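Long-range contacts in multicopper oxidase (Arthrobacter sp. FB24, PDB 3GDC), which probably couples the one-electron oxidation of phenolic substrates to the four-electron reduction of dioxygen to water at protein-bound copper ions: residues V212-P217 against Q248-R253; A6-I11 against D45-P50; L34-I39 against A75-F80. One frame throughout, in Å; residues are numbered along the deposited sequence.

Contact 1: residues V212-P217 against Q248-R253; sequences VLEYDP and QVQGQR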
# COMPACT_ATOMS: atom_id res chain seq x y z
N VAL A 212 -9.23 -8.73 6.12
CA VAL A 212 -8.92 -10.16 6.01
C VAL A 212 -9.02 -10.71 4.57
O VAL A 212 -8.92 -11.91 4.35
CB VAL A 212 -9.75 -11.03 6.96
CG1 VAL A 212 -9.58 -10.56 8.39
CG2 VAL A 212 -11.24 -11.00 6.56
N LEU A 213 -9.23 -9.82 3.61
CA LEU A 213 -9.46 -10.24 2.23
C LEU A 213 -8.35 -11.16 1.70
O LEU A 213 -7.18 -10.81 1.70
CB LEU A 213 -9.64 -9.01 1.32
CG LEU A 213 -9.82 -9.27 -0.17
CD1 LEU A 213 -11.10 -10.07 -0.44
CD2 LEU A 213 -9.86 -7.91 -0.86
N GLU A 214 -8.75 -12.34 1.27
CA GLU A 214 -7.83 -13.30 0.68
C GLU A 214 -7.81 -13.13 -0.84
O GLU A 214 -8.74 -12.54 -1.43
CB GLU A 214 -8.24 -14.73 1.09
CG GLU A 214 -7.28 -15.83 0.64
CD GLU A 214 -5.85 -15.56 1.08
OE1 GLU A 214 -5.54 -15.87 2.25
OE2 GLU A 214 -5.06 -15.00 0.27
N TYR A 215 -6.72 -13.60 -1.46
CA TYR A 215 -6.55 -13.66 -2.93
C TYR A 215 -6.14 -12.31 -3.55
O TYR A 215 -5.10 -12.21 -4.20
CB TYR A 215 -7.77 -14.30 -3.63
CG TYR A 215 -8.14 -15.67 -3.08
CD1 TYR A 215 -7.31 -16.77 -3.26
CD2 TYR A 215 -9.33 -15.85 -2.37
CE1 TYR A 215 -7.65 -18.01 -2.74
CE2 TYR A 215 -9.68 -17.10 -1.84
CZ TYR A 215 -8.83 -18.17 -2.04
OH TYR A 215 -9.16 -19.41 -1.53
N ASP A 216 -6.96 -11.28 -3.35
CA ASP A 216 -6.63 -9.93 -3.80
C ASP A 216 -5.59 -9.31 -2.86
O ASP A 216 -5.74 -9.36 -1.65
CB ASP A 216 -7.89 -9.06 -3.83
CG ASP A 216 -8.91 -9.55 -4.85
OD1 ASP A 216 -8.64 -9.42 -6.07
OD2 ASP A 216 -9.98 -10.03 -4.43
N PRO A 217 -4.52 -8.70 -3.43
CA PRO A 217 -3.42 -8.25 -2.57
C PRO A 217 -3.70 -7.02 -1.69
O PRO A 217 -3.03 -6.84 -0.68
CB PRO A 217 -2.30 -7.94 -3.57
CG PRO A 217 -3.01 -7.61 -4.85
CD PRO A 217 -4.27 -8.44 -4.86
N GLN A 248 -5.15 -1.17 2.89
CA GLN A 248 -4.67 -2.22 3.78
C GLN A 248 -4.44 -3.49 2.99
O GLN A 248 -5.33 -3.93 2.26
CB GLN A 248 -5.71 -2.49 4.87
CG GLN A 248 -6.00 -1.32 5.81
CD GLN A 248 -7.08 -1.65 6.84
OE1 GLN A 248 -7.82 -2.61 6.68
NE2 GLN A 248 -7.17 -0.84 7.90
N VAL A 249 -3.28 -4.12 3.14
CA VAL A 249 -3.11 -5.48 2.63
C VAL A 249 -3.71 -6.42 3.68
O VAL A 249 -4.10 -5.98 4.76
CB VAL A 249 -1.63 -5.83 2.39
CG1 VAL A 249 -1.00 -4.84 1.40
CG2 VAL A 249 -0.84 -5.88 3.74
N GLN A 250 -3.79 -7.71 3.37
CA GLN A 250 -4.34 -8.66 4.33
C GLN A 250 -3.47 -8.69 5.59
O GLN A 250 -2.24 -8.74 5.49
CB GLN A 250 -4.43 -10.06 3.73
CG GLN A 250 -5.24 -11.01 4.59
CD GLN A 250 -5.07 -12.46 4.19
OE1 GLN A 250 -3.96 -12.98 4.14
NE2 GLN A 250 -6.19 -13.13 3.93
N GLY A 251 -4.11 -8.61 6.75
CA GLY A 251 -3.37 -8.59 8.02
C GLY A 251 -3.20 -7.18 8.56
O GLY A 251 -2.96 -7.02 9.75
N GLN A 252 -3.32 -6.16 7.70
CA GLN A 252 -3.29 -4.78 8.18
C GLN A 252 -4.66 -4.34 8.69
O GLN A 252 -5.69 -4.85 8.27
CB GLN A 252 -2.76 -3.78 7.12
CG GLN A 252 -1.26 -3.93 6.80
CD GLN A 252 -0.73 -2.87 5.84
OE1 GLN A 252 0.31 -2.26 6.10
NE2 GLN A 252 -1.44 -2.65 4.75
N ARG A 253 -4.63 -3.39 9.60
CA ARG A 253 -5.83 -2.94 10.31
C ARG A 253 -5.48 -1.65 11.01
O ARG A 253 -4.30 -1.30 11.13
CB ARG A 253 -6.37 -4.01 11.27
CG ARG A 253 -5.53 -4.28 12.53
CD ARG A 253 -4.32 -5.14 12.22
NE ARG A 253 -3.59 -5.53 13.43
CZ ARG A 253 -2.46 -6.21 13.44
NH1 ARG A 253 -1.90 -6.63 12.31
NH2 ARG A 253 -1.87 -6.50 14.60
O HOH W 1 -2.54 -9.11 1.06

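Contact 2: residues A6-I11 against D45-P50; sequences AERAGI and DFEIAP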
# COMPACT_ATOMS: atom_id res chain seq x y z
N ALA A 6 -30.63 -10.47 7.33
CA ALA A 6 -29.82 -11.12 8.36
C ALA A 6 -30.40 -12.46 8.84
O ALA A 6 -29.67 -13.45 8.91
CB ALA A 6 -29.60 -10.17 9.54
N GLU A 7 -31.70 -12.48 9.14
CA GLU A 7 -32.36 -13.70 9.60
C GLU A 7 -32.20 -14.84 8.61
O GLU A 7 -31.94 -15.98 9.00
CB GLU A 7 -33.85 -13.45 9.87
CG GLU A 7 -34.57 -14.64 10.49
CD GLU A 7 -35.90 -14.27 11.14
OE1 GLU A 7 -35.97 -13.17 11.76
OE2 GLU A 7 -36.85 -15.07 11.06
N ARG A 8 -32.34 -14.53 7.32
CA ARG A 8 -32.22 -15.51 6.24
C ARG A 8 -30.76 -15.86 5.97
O ARG A 8 -30.43 -17.02 5.72
CB ARG A 8 -32.89 -14.95 4.98
CG ARG A 8 -32.74 -15.81 3.74
CD ARG A 8 -33.63 -15.26 2.63
NE ARG A 8 -33.15 -15.66 1.31
CZ ARG A 8 -33.54 -15.10 0.17
NH1 ARG A 8 -34.43 -14.11 0.16
NH2 ARG A 8 -33.04 -15.54 -0.98
N ALA A 9 -29.90 -14.85 6.01
CA ALA A 9 -28.48 -15.05 5.69
C ALA A 9 -27.73 -15.89 6.73
O ALA A 9 -26.84 -16.67 6.38
CB ALA A 9 -27.81 -13.70 5.52
N GLY A 10 -28.09 -15.71 8.00
CA GLY A 10 -27.39 -16.37 9.10
C GLY A 10 -26.29 -15.51 9.70
O GLY A 10 -25.56 -15.97 10.58
N ILE A 11 -26.15 -14.28 9.19
CA ILE A 11 -25.21 -13.27 9.71
C ILE A 11 -25.95 -11.93 9.83
O ILE A 11 -26.70 -11.57 8.91
CB ILE A 11 -23.99 -13.06 8.75
CG1 ILE A 11 -23.22 -14.36 8.50
CG2 ILE A 11 -23.04 -11.97 9.27
CD1 ILE A 11 -22.24 -14.27 7.32
N ASP A 45 -23.58 -23.16 6.70
CA ASP A 45 -23.97 -22.52 5.44
C ASP A 45 -24.51 -21.13 5.70
O ASP A 45 -25.27 -20.91 6.66
CB ASP A 45 -25.04 -23.35 4.73
CG ASP A 45 -24.51 -24.65 4.16
OD1 ASP A 45 -23.28 -24.86 4.16
OD2 ASP A 45 -25.34 -25.46 3.68
N PHE A 46 -24.14 -20.19 4.82
CA PHE A 46 -24.58 -18.80 4.89
C PHE A 46 -25.08 -18.38 3.51
O PHE A 46 -24.41 -18.62 2.51
CB PHE A 46 -23.43 -17.89 5.30
CG PHE A 46 -22.83 -18.22 6.65
CD1 PHE A 46 -23.39 -17.70 7.81
CD2 PHE A 46 -21.70 -19.02 6.74
CE1 PHE A 46 -22.83 -17.99 9.08
CE2 PHE A 46 -21.13 -19.32 7.99
CZ PHE A 46 -21.69 -18.80 9.16
N GLU A 47 -26.26 -17.77 3.46
CA GLU A 47 -26.74 -17.21 2.20
C GLU A 47 -26.24 -15.78 2.05
O GLU A 47 -26.82 -14.85 2.59
CB GLU A 47 -28.28 -17.27 2.12
CG GLU A 47 -28.79 -16.81 0.75
CD GLU A 47 -30.23 -17.20 0.48
OE1 GLU A 47 -30.92 -17.73 1.37
OE2 GLU A 47 -30.69 -16.96 -0.66
N ILE A 48 -25.13 -15.62 1.31
CA ILE A 48 -24.45 -14.32 1.23
C ILE A 48 -25.01 -13.39 0.15
O ILE A 48 -24.92 -12.16 0.25
CB ILE A 48 -22.92 -14.49 1.06
CG1 ILE A 48 -22.59 -15.44 -0.10
CG2 ILE A 48 -22.31 -15.00 2.39
CD1 ILE A 48 -21.21 -15.26 -0.70
N ALA A 49 -25.59 -14.00 -0.89
CA ALA A 49 -26.27 -13.29 -1.96
C ALA A 49 -27.53 -14.12 -2.28
O ALA A 49 -27.54 -15.32 -2.01
CB ALA A 49 -25.36 -13.19 -3.18
N PRO A 50 -28.59 -13.48 -2.81
CA PRO A 50 -29.81 -14.27 -3.06
C PRO A 50 -29.54 -15.54 -3.87
O PRO A 50 -29.08 -15.47 -5.01
CB PRO A 50 -30.71 -13.30 -3.83
CG PRO A 50 -30.27 -11.94 -3.36
CD PRO A 50 -28.77 -12.07 -3.20

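Contact 3: residues L34-I39 against A75-F80; sequences LREWDI and ALRIHF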
# COMPACT_ATOMS: atom_id res chain seq x y z
N LEU A 34 -8.89 -11.42 34.76
CA LEU A 34 -8.82 -12.62 33.94
C LEU A 34 -10.06 -12.65 33.06
O LEU A 34 -11.19 -12.70 33.55
CB LEU A 34 -8.75 -13.88 34.81
CG LEU A 34 -8.79 -15.23 34.07
CD1 LEU A 34 -7.55 -15.44 33.20
CD2 LEU A 34 -8.95 -16.39 35.05
N ARG A 35 -9.85 -12.62 31.75
CA ARG A 35 -10.95 -12.49 30.80
C ARG A 35 -10.98 -13.74 29.92
O ARG A 35 -9.95 -14.12 29.37
CB ARG A 35 -10.74 -11.23 29.97
CG ARG A 35 -11.94 -10.76 29.20
CD ARG A 35 -11.61 -9.47 28.44
NE ARG A 35 -11.29 -8.34 29.32
CZ ARG A 35 -12.19 -7.53 29.89
NH1 ARG A 35 -13.49 -7.71 29.68
NH2 ARG A 35 -11.78 -6.54 30.67
N GLU A 36 -12.14 -14.37 29.80
CA GLU A 36 -12.24 -15.67 29.11
C GLU A 36 -13.38 -15.76 28.10
O GLU A 36 -14.45 -15.20 28.29
CB GLU A 36 -12.40 -16.81 30.12
CG GLU A 36 -11.41 -16.77 31.25
CD GLU A 36 -11.64 -17.86 32.25
OE1 GLU A 36 -11.47 -19.04 31.87
OE2 GLU A 36 -11.99 -17.55 33.40
N TRP A 37 -13.14 -16.51 27.03
CA TRP A 37 -14.16 -16.72 26.02
C TRP A 37 -14.19 -18.18 25.62
O TRP A 37 -13.16 -18.86 25.65
CB TRP A 37 -13.86 -15.92 24.76
CG TRP A 37 -13.82 -14.44 24.89
CD1 TRP A 37 -14.84 -13.57 24.66
CD2 TRP A 37 -12.68 -13.63 25.21
NE1 TRP A 37 -14.42 -12.28 24.84
CE2 TRP A 37 -13.09 -12.29 25.17
CE3 TRP A 37 -11.34 -13.92 25.53
CZ2 TRP A 37 -12.23 -11.22 25.44
CZ3 TRP A 37 -10.47 -12.86 25.80
CH2 TRP A 37 -10.92 -11.53 25.74
N ASP A 38 -15.36 -18.65 25.21
CA ASP A 38 -15.47 -19.95 24.55
C ASP A 38 -15.70 -19.72 23.07
O ASP A 38 -16.64 -19.02 22.68
CB ASP A 38 -16.66 -20.75 25.10
CG ASP A 38 -16.60 -20.93 26.59
OD1 ASP A 38 -15.51 -21.19 27.11
OD2 ASP A 38 -17.66 -20.79 27.24
N ILE A 39 -14.83 -20.31 22.25
CA ILE A 39 -14.91 -20.16 20.80
C ILE A 39 -14.95 -21.56 20.20
O ILE A 39 -14.12 -22.42 20.54
CB ILE A 39 -13.71 -19.33 20.25
CG1 ILE A 39 -13.74 -17.89 20.79
CG2 ILE A 39 -13.68 -19.35 18.71
CD1 ILE A 39 -12.69 -16.92 20.20
N ALA A 75 -5.22 -10.75 31.63
CA ALA A 75 -4.85 -12.12 31.37
C ALA A 75 -5.99 -12.74 30.56
O ALA A 75 -7.15 -12.66 30.97
CB ALA A 75 -4.63 -12.89 32.68
N LEU A 76 -5.66 -13.34 29.42
CA LEU A 76 -6.68 -13.86 28.50
C LEU A 76 -6.65 -15.37 28.38
O LEU A 76 -5.58 -15.99 28.37
CB LEU A 76 -6.54 -13.24 27.10
CG LEU A 76 -6.42 -11.71 26.97
CD1 LEU A 76 -6.43 -11.30 25.49
CD2 LEU A 76 -7.53 -10.99 27.72
N ARG A 77 -7.84 -15.96 28.29
CA ARG A 77 -8.01 -17.38 28.00
C ARG A 77 -9.08 -17.55 26.94
O ARG A 77 -10.23 -17.12 27.12
CB ARG A 77 -8.41 -18.16 29.26
CG ARG A 77 -7.33 -18.24 30.32
CD ARG A 77 -7.77 -19.11 31.47
NE ARG A 77 -6.82 -19.02 32.58
CZ ARG A 77 -7.07 -19.39 33.83
NH1 ARG A 77 -8.26 -19.89 34.15
NH2 ARG A 77 -6.14 -19.26 34.76
N ILE A 78 -8.70 -18.18 25.83
CA ILE A 78 -9.66 -18.53 24.79
C ILE A 78 -9.79 -20.03 24.74
O ILE A 78 -8.84 -20.73 24.37
CB ILE A 78 -9.21 -18.00 23.41
CG1 ILE A 78 -9.10 -16.47 23.42
CG2 ILE A 78 -10.15 -18.51 22.31
CD1 ILE A 78 -10.39 -15.76 23.40
N HIS A 79 -10.95 -20.53 25.14
CA HIS A 79 -11.24 -21.96 25.19
C HIS A 79 -11.79 -22.37 23.85
O HIS A 79 -12.98 -22.18 23.56
CB HIS A 79 -12.24 -22.27 26.30
CG HIS A 79 -11.84 -21.73 27.64
ND1 HIS A 79 -10.87 -22.33 28.41
CD2 HIS A 79 -12.25 -20.64 28.33
CE1 HIS A 79 -10.70 -21.63 29.52
NE2 HIS A 79 -11.52 -20.60 29.49
N PHE A 80 -10.92 -22.92 23.02
CA PHE A 80 -11.23 -23.29 21.65
C PHE A 80 -11.67 -24.75 21.57
O PHE A 80 -11.00 -25.62 22.12
CB PHE A 80 -10.00 -23.07 20.76
CG PHE A 80 -10.22 -23.42 19.31
CD1 PHE A 80 -11.30 -22.90 18.60
CD2 PHE A 80 -9.32 -24.26 18.65
CE1 PHE A 80 -11.49 -23.22 17.25
CE2 PHE A 80 -9.50 -24.58 17.30
CZ PHE A 80 -10.59 -24.06 16.60

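Contact 1: residues V212-P217 against Q248-R253
The side chain of Gln250 reaches across to the backbone of Val212 and the carboxylate of Glu214, joining two loops of a cupredoxin-like beta-sandwich domain. Gln250 is the second residue of a type II beta turn, Val249 to Gln252, that follows strand 245-249; the partner loop links strands 205-211 and 218-223. With CG anti to the backbone N (chi1 -169°) and an extended chain beyond it, Gln250 runs past Leu213 O, which lies 3.5 Å from its CG, and turns NE2 of its amide to the partner loop. Gln250 NE2 gives a nearly straight bond to Val212 O at 3.0 Å. The oxygen lies in the plane of the amide, yet the donor approaches it from well above the carbonyl plane. A weak bond runs from Gln250 NE2 to Glu214 OE1 at 3.3 Å, the carboxylate standing almost perpendicular to the amide, with 85° between the planes. Both groups are also held from the second subunit: His271 of that chain bonds Gln250 OE1, and its Thr273 bonds Glu214 OE1. These bonds fix the rotation of a buried amide whose side chain lies about 6 Å from a bound copper ion. Glu214 OE2 turns back on its own loop, accepting Tyr215 N at 2.8 Å. At the other end of the contact, a water donates to Pro217 O (2.9 Å) and accepts from Gln250 N (3.0 Å).

Contact 2: residues A6-I11 against D45-P50
Arg8 and Glu47 form a two-pronged salt bridge where the short N-terminal helix 6-9 lies against the far end of strand 33-49, near the protein surface. The guanidinium comes side-on: Arg8 NE meets Glu47 OE1 at 3.0 Å and Arg8 NH2 meets Glu47 OE2 at 2.8 Å. The two flat groups are not coplanar but turned 66° apart, so both nitrogens reach the carboxylate oxygens from above its plane. Each side chain is extended with CG opposite the backbone N (chi1 175° in Arg8, -174° in Glu47), which brings the charged ends together. Strand 33-49 belongs to the first cupredoxin-like domain, and the helix is fastened to it by a backbone bond as well, Glu47 N to Ala9 O at 3.2 Å, on a carbonyl lone pair. Gly10, with positive phi, then takes the chain out of the helix and past Phe46, whose ring edge faces Gly10 O. The side chains of Ile11 and Phe46 cross at about a right angle, Ile11 CG1 lying 3.4 Å from Phe46 CD1. Glu47 OE2 also accepts Gly51 N, and an alanine in place of this glutamate would probably leave the Arg8 guanidinium without its mate and free to swing, and Gly51 N without this acceptor.

Contact 3: residues L34-I39 against A75-F80
Strands 34-39 and 75-80 run parallel and in register from Leu34 beside Ala75 to Ile39 beside Phe80, their axes 4.7 Å apart and their directions inclined by 17°. Five backbone bonds tie them, among them Arg35 N to Ala75 O at 2.8 Å and His79 N to Trp37 O, also 2.8 Å. On one face of this cupredoxin-type sheet the side chains are mostly polar. Leu34 lays CD2 over the flat of the Arg77 guanidinium, 3.7 Å from CZ, while Glu36 lies alongside Arg77 and points the same way. Glu36 CG stands opposite the carbonyl carbon (chi1 -48°), and the extended chain carries OE1 to the rim of the His79 ring. There His79 NE2 donates to Glu36 OE1 at 2.8 Å, in the ring plane and on the anti side of the carboxylate. The other face is buried and, Arg35 apart, apolar: Leu76 CD2 abuts the Trp37 ring edge, 4.0 Å from CH2, and Ile39 CD1 rests on Ile78 CG2. Thr118 on the neighbouring strand 116-122 bonds His79 ND1. Held at both ring nitrogens, His79 has its rotation fixed, and Arg77 NH1, 4.0 Å from Glu36 OE1, is likely to favour the negative charge on Glu36 without forming a salt bridge.

Contacts 2 and 3 share the long strand 33-49: contact 3 pairs its first half with neighbouring strand 75-82, while contact 2 sets the N-terminal helix 6-9 against its end. Their centres are about 28 Å apart, and along the chain their segments alternate, 6-11, 34-39, 45-50, 75-80. Contact 1 follows in series, within the later cupredoxin-like region; its centre lies about 23 Å from that of contact 2 and about 26 Å from that of contact 3, and none of the three touch. Contacts 2 and 3 therefore belong to one sheet of a single chain, one pairing two of its strands and the other joining the N-terminal helix to it, whereas contact 1 joins two loops at a boundary with the second subunit, close to copper.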